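Local coordinates for protein 5-formaminoimidazole-4-carboxamide-1-(beta)-D-ribofuranosyl 5'-monophosphate synthetase (Methanocaldococcus jannaschii, PDB 2R7L) that catalyses the ATP- and formate-dependent formylation of AICAR to FAICAR, a folate-independent step of purine biosynthesis in this archaeon, at residues S214-E219 / K348-L353; V44-K49 / E80-L85. All coordinates share one frame; numbering follows the deposited sequence.

Contact 1 of 2, residues S214-E219 / K348-L353; sequences SPLKDE and KMALQL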
loop_
_atom_site.group_PDB
_atom_site.type_symbol
_atom_site.label_atom_id
_atom_site.label_comp_id
_atom_site.label_asym_id
_atom_site.label_seq_id
_atom_site.Cartn_x
_atom_site.Cartn_y
_atom_site.Cartn_z
ATOM N N SER A 214 -13.776 21.525 -7.349
ATOM C CA SER A 214 -13.279 20.970 -8.589
ATOM C C SER A 214 -14.119 21.491 -9.744
ATOM O O SER A 214 -15.283 21.122 -9.866
ATOM C CB SER A 214 -13.374 19.448 -8.551
ATOM O OG SER A 214 -13.135 18.924 -9.843
ATOM N N PRO A 215 -13.528 22.341 -10.593
ATOM C CA PRO A 215 -14.198 22.875 -11.777
ATOM C C PRO A 215 -14.473 21.766 -12.790
ATOM O O PRO A 215 -15.450 21.840 -13.540
ATOM C CB PRO A 215 -13.183 23.872 -12.358
ATOM C CG PRO A 215 -12.103 24.008 -11.355
ATOM C CD PRO A 215 -12.144 22.821 -10.462
ATOM N N LEU A 216 -13.617 20.742 -12.804
ATOM C CA LEU A 216 -13.808 19.596 -13.694
ATOM C C LEU A 216 -15.037 18.795 -13.290
ATOM O O LEU A 216 -15.802 18.351 -14.143
ATOM C CB LEU A 216 -12.579 18.688 -13.706
ATOM C CG LEU A 216 -11.193 19.314 -13.848
ATOM C CD1 LEU A 216 -10.150 18.223 -14.005
ATOM C CD2 LEU A 216 -11.121 20.293 -15.002
ATOM N N LYS A 217 -15.229 18.607 -11.988
ATOM C CA LYS A 217 -16.369 17.825 -11.501
ATOM C C LYS A 217 -17.561 18.688 -11.097
ATOM O O LYS A 217 -18.639 18.164 -10.817
ATOM C CB LYS A 217 -15.958 16.951 -10.315
ATOM C CG LYS A 217 -14.943 15.873 -10.652
ATOM C CD LYS A 217 -14.842 14.853 -9.534
ATOM C CE LYS A 217 -14.198 15.444 -8.292
ATOM N NZ LYS A 217 -13.961 14.403 -7.245
ATOM N N ASP A 218 -17.360 20.005 -11.070
ATOM C CA ASP A 218 -18.340 20.940 -10.515
ATOM C C ASP A 218 -18.815 20.470 -9.146
ATOM O O ASP A 218 -19.999 20.198 -8.940
ATOM C CB ASP A 218 -19.537 21.122 -11.454
ATOM C CG ASP A 218 -20.448 22.255 -11.012
ATOM O OD1 ASP A 218 -19.920 23.262 -10.484
ATOM O OD2 ASP A 218 -21.684 22.133 -11.188
ATOM N N GLU A 219 -17.881 20.372 -8.209
ATOM C CA GLU A 219 -18.186 19.808 -6.904
ATOM C C GLU A 219 -17.320 20.448 -5.830
ATOM O O GLU A 219 -16.133 20.713 -6.047
ATOM C CB GLU A 219 -17.956 18.296 -6.924
ATOM C CG GLU A 219 -18.532 17.542 -5.734
ATOM C CD GLU A 219 -17.803 16.230 -5.475
ATOM O OE1 GLU A 219 -18.278 15.429 -4.643
ATOM O OE2 GLU A 219 -16.748 16.001 -6.103
ATOM N N LYS A 348 -3.230 17.339 -13.032
ATOM C CA LYS A 348 -3.042 16.119 -13.813
ATOM C C LYS A 348 -4.254 15.855 -14.701
ATOM O O LYS A 348 -4.140 15.822 -15.923
ATOM C CB LYS A 348 -2.793 14.928 -12.882
ATOM C CG LYS A 348 -2.227 13.688 -13.557
ATOM C CD LYS A 348 -2.191 12.529 -12.579
ATOM C CE LYS A 348 -1.178 11.489 -12.989
ATOM N NZ LYS A 348 -0.879 10.537 -11.881
ATOM N N MET A 349 -5.415 15.691 -14.080
ATOM C CA MET A 349 -6.660 15.445 -14.798
ATOM C C MET A 349 -7.009 16.495 -15.849
ATOM O O MET A 349 -7.573 16.163 -16.898
ATOM C CB MET A 349 -7.818 15.328 -13.818
ATOM C CG MET A 349 -8.046 13.929 -13.308
ATOM S SD MET A 349 -9.550 13.844 -12.323
ATOM C CE MET A 349 -10.797 14.351 -13.513
ATOM N N ALA A 350 -6.715 17.759 -15.555
ATOM C CA ALA A 350 -7.016 18.829 -16.491
ATOM C C ALA A 350 -6.154 18.684 -17.744
ATOM O O ALA A 350 -6.665 18.751 -18.863
ATOM C CB ALA A 350 -6.808 20.189 -15.843
ATOM N N LEU A 351 -4.854 18.482 -17.550
ATOM C CA LEU A 351 -3.940 18.216 -18.662
ATOM C C LEU A 351 -4.380 17.025 -19.521
ATOM O O LEU A 351 -4.324 17.086 -20.746
ATOM C CB LEU A 351 -2.526 17.975 -18.143
ATOM C CG LEU A 351 -1.807 19.210 -17.618
ATOM C CD1 LEU A 351 -0.548 18.827 -16.859
ATOM C CD2 LEU A 351 -1.489 20.144 -18.777
ATOM N N GLN A 352 -4.812 15.948 -18.869
ATOM C CA GLN A 352 -5.243 14.736 -19.561
ATOM C C GLN A 352 -6.555 14.903 -20.334
ATOM O O GLN A 352 -6.784 14.214 -21.330
ATOM C CB GLN A 352 -5.402 13.582 -18.567
ATOM C CG GLN A 352 -4.104 13.041 -18.002
ATOM C CD GLN A 352 -4.336 11.908 -17.015
ATOM O OE1 GLN A 352 -5.479 11.578 -16.687
ATOM N NE2 GLN A 352 -3.251 11.313 -16.530
ATOM N N LEU A 353 -7.426 15.793 -19.866
ATOM C CA LEU A 353 -8.735 15.972 -20.491
ATOM C C LEU A 353 -8.752 17.195 -21.396
ATOM O O LEU A 353 -9.781 17.528 -21.978
ATOM C CB LEU A 353 -9.842 16.095 -19.440
ATOM C CG LEU A 353 -10.064 14.953 -18.447
ATOM C CD1 LEU A 353 -10.804 15.468 -17.235
ATOM C CD2 LEU A 353 -10.823 13.808 -19.083
#
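L216 pushes its CD1 methyl into a shallow hollow on helix 339-353, a hollow whose walls are M349, A350 and L353. Positions i, i+1 and i+4 lie on one side of a helix, which is why a single methyl can meet all three. Its closest approach is to M349, with L216 CD1 3.7 Å from M349 CB, and the helix backbone forms the floor, L216 CD1 standing 3.8 Å from A350 N. On a second side the chain of M349 curls back at chi3 (60°), bringing its terminal methyl along so that M349 CE lies 4.0 Å from L216 CD1. The remaining walls are looser: A350 CB and L353 CD1 are each 4.3 Å from L216 CD1. In L216, CG lies opposite the carbonyl carbon (chi1 -46°), and chi2 of -173° extends CD1 away from CA toward the helix.

The knob is carried by the turn of a beta hairpin joining strands 205-214 and 219-230 in the five-stranded antiparallel sheet of the ATP-grasp part. S214 N bonds to E219 O at 2.8 Å, D218 and E219 both oppose S214 in a G1 beta bulge, and S214 OG accepts from K217 N at 3.0 Å, an ST motif within the turn that carries L216. The same hydroxyl is hydrogen-bonded to E346, one helical turn before A350. L353 of a second subunit packs on both L216 and L353, extending the apolar patch across the interface between copies of the protein.

Contact 2 of 2, residues V44-K49 / E80-L85; sequences VCITMK and EKLREL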
loop_
_atom_site.group_PDB
_atom_site.type_symbol
_atom_site.label_atom_id
_atom_site.label_comp_id
_atom_site.label_asym_id
_atom_site.label_seq_id
_atom_site.Cartn_x
_atom_site.Cartn_y
_atom_site.Cartn_z
ATOM N N VAL A 44 9.260 22.418 -8.928
ATOM C CA VAL A 44 10.182 23.548 -8.795
ATOM C C VAL A 44 9.885 24.344 -7.519
ATOM O O VAL A 44 8.746 24.729 -7.264
ATOM C CB VAL A 44 10.082 24.492 -10.013
ATOM C CG1 VAL A 44 11.079 25.633 -9.887
ATOM C CG2 VAL A 44 10.305 23.712 -11.310
ATOM N N CYS A 45 10.916 24.585 -6.724
ATOM C CA CYS A 45 10.767 25.329 -5.486
ATOM C C CYS A 45 11.622 26.594 -5.477
ATOM O O CYS A 45 12.849 26.521 -5.505
ATOM C CB CYS A 45 11.161 24.445 -4.308
ATOM S SG CYS A 45 11.050 25.232 -2.699
ATOM N N ILE A 46 10.974 27.756 -5.430
ATOM C CA ILE A 46 11.706 29.003 -5.234
ATOM C C ILE A 46 12.153 29.109 -3.779
ATOM O O ILE A 46 11.333 29.032 -2.859
ATOM C CB ILE A 46 10.868 30.226 -5.607
ATOM C CG1 ILE A 46 10.260 30.042 -6.993
ATOM C CG2 ILE A 46 11.723 31.482 -5.558
ATOM C CD1 ILE A 46 9.393 31.196 -7.433
ATOM N N THR A 47 13.455 29.269 -3.571
ATOM C CA THR A 47 14.011 29.296 -2.228
ATOM C C THR A 47 15.163 30.312 -2.121
ATOM O O THR A 47 15.396 31.089 -3.045
ATOM C CB THR A 47 14.473 27.891 -1.809
ATOM O OG1 THR A 47 14.875 27.900 -0.437
ATOM C CG2 THR A 47 15.640 27.421 -2.682
ATOM N N MET A 48 15.864 30.316 -0.990
ATOM C CA MET A 48 16.981 31.230 -0.782
ATOM C C MET A 48 17.905 30.677 0.286
ATOM O O MET A 48 17.522 29.785 1.042
ATOM C CB MET A 48 16.501 32.650 -0.409
ATOM C CG MET A 48 15.592 32.747 0.822
ATOM S SD MET A 48 15.239 34.448 1.362
ATOM C CE MET A 48 16.744 34.801 2.268
ATOM N N LYS A 49 19.131 31.186 0.331
ATOM C CA LYS A 49 20.090 30.731 1.325
ATOM C C LYS A 49 19.530 31.011 2.712
ATOM O O LYS A 49 18.952 32.071 2.953
ATOM C CB LYS A 49 21.442 31.426 1.140
ATOM C CG LYS A 49 22.131 31.130 -0.187
ATOM C CD LYS A 49 23.574 31.618 -0.177
ATOM C CE LYS A 49 24.261 31.359 -1.513
ATOM N NZ LYS A 49 25.684 31.822 -1.524
ATOM N N GLU A 80 10.815 34.155 -16.082
ATOM C CA GLU A 80 11.319 33.505 -17.292
ATOM C C GLU A 80 11.762 32.074 -17.046
ATOM O O GLU A 80 11.380 31.169 -17.784
ATOM C CB GLU A 80 12.451 34.313 -17.937
ATOM C CG GLU A 80 12.063 34.931 -19.277
ATOM C CD GLU A 80 11.899 33.894 -20.379
ATOM O OE1 GLU A 80 12.797 33.039 -20.529
ATOM O OE2 GLU A 80 10.876 33.934 -21.097
ATOM N N LYS A 81 12.576 31.876 -16.015
ATOM C CA LYS A 81 12.972 30.538 -15.612
ATOM C C LYS A 81 11.747 29.648 -15.412
ATOM O O LYS A 81 11.732 28.502 -15.854
ATOM C CB LYS A 81 13.791 30.586 -14.327
ATOM C CG LYS A 81 15.002 31.483 -14.401
ATOM C CD LYS A 81 15.855 31.325 -13.156
ATOM C CE LYS A 81 17.068 32.233 -13.188
ATOM N NZ LYS A 81 17.879 32.079 -11.953
ATOM N N LEU A 82 10.720 30.185 -14.757
ATOM C CA LEU A 82 9.503 29.424 -14.491
ATOM C C LEU A 82 8.781 29.060 -15.778
ATOM O O LEU A 82 8.188 27.985 -15.889
ATOM C CB LEU A 82 8.557 30.197 -13.568
ATOM C CG LEU A 82 8.940 30.350 -12.094
ATOM C CD1 LEU A 82 7.956 31.277 -11.385
ATOM C CD2 LEU A 82 9.000 28.995 -11.400
ATOM N N ARG A 83 8.825 29.965 -16.748
ATOM C CA ARG A 83 8.183 29.726 -18.034
ATOM C C ARG A 83 8.974 28.721 -18.869
ATOM O O ARG A 83 8.394 27.949 -19.624
ATOM C CB ARG A 83 8.000 31.034 -18.806
ATOM C CG ARG A 83 6.713 31.787 -18.481
ATOM C CD ARG A 83 6.531 32.956 -19.437
ATOM N NE ARG A 83 7.712 33.816 -19.433
ATOM C CZ ARG A 83 7.749 35.040 -18.916
ATOM N NH1 ARG A 83 6.659 35.568 -18.374
ATOM N NH2 ARG A 83 8.877 35.738 -18.950
ATOM N N GLU A 84 10.295 28.737 -18.719
ATOM C CA GLU A 84 11.167 27.836 -19.467
ATOM C C GLU A 84 11.132 26.430 -18.882
ATOM O O GLU A 84 11.558 25.469 -19.523
ATOM C CB GLU A 84 12.607 28.353 -19.463
ATOM C CG GLU A 84 12.852 29.548 -20.374
ATOM C CD GLU A 84 14.260 30.107 -20.236
ATOM O OE1 GLU A 84 15.057 29.539 -19.454
ATOM O OE2 GLU A 84 14.572 31.116 -20.907
ATOM N N LEU A 85 10.628 26.323 -17.655
ATOM C CA LEU A 85 10.526 25.049 -16.963
ATOM C C LEU A 85 9.136 24.475 -17.121
ATOM O O LEU A 85 8.837 23.402 -16.596
ATOM C CB LEU A 85 10.861 25.219 -15.482
ATOM C CG LEU A 85 12.353 25.314 -15.166
ATOM C CD1 LEU A 85 12.559 25.709 -13.722
ATOM C CD2 LEU A 85 13.052 23.998 -15.465
#
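In the parallel sheet of the Rossmann-like N-terminal part, helix 76-84 belongs to the beta-alpha-beta crossover from strand 63-66 to strand 87-89. Strands 43-47 and 20-24 lie between these two in the sheet, and V44 and I46 of strand 43-47 pack against L82 and L85. The alternation of the strand decides who takes part: V44 directs its side chain toward the helix and C45 turns away, while I46 sets off obliquely but brings its end nearer.

L85, just past the helix, places one methyl over the fork of V44. L85 CD1 is 3.9 Å from V44 CG2 and 4.1 Å from V44 CG1, so both branches touch it almost equally. With CG1 anti to the backbone N (chi1 -178°), V44 offers the two methyls together on this side. One of them is shared, since V44 CG1 also lies 4.2 Å from L82 CD2. The other branch of L82 reaches farther along the strand, where L82 CD1 comes 4.2 Å from I46 CD1; an extended chi2 (179°) carries that isoleucine tip outward. L82 thus spans two strand residues, one with each methyl.

The other three strands of the sheet contribute too: A22, I65 and V89 also touch L82. R83, on another side of the helix, pairs weakly with E80 and makes a further salt bridge to E76. The AICAR site is some way off, the side chain of I46 lying about 10 Å from that of S94, which binds the substrate.

Every cross-contact is methyl against methyl, with no hydrogen bond between the segments; helix and strand are therefore matched here by shape and by burial of apolar surface, without directional bonding.

Contact 2 comes first along the chain, both its segments preceding those of contact 1, and belongs to the Rossmann-like N-terminal part, while contact 1 lies in the ATP-grasp part. Contact 2 joins strand 43-47 of the four-stranded parallel sheet to helix 76-84, whereas contact 1 joins a hairpin turn of the five-stranded antiparallel sheet to helix 339-353. They share no helix, strand or sheet. Their centres are 25 Å apart and their nearest atoms about 10 Å, so they do not touch. A tie between the regions does exist: K348 NZ in contact 1 bonds to the backbone O of E39. Contact 2 is thus packing internal to the N-terminal part, whereas contact 1 continues into packing between subunits of the homohexamer.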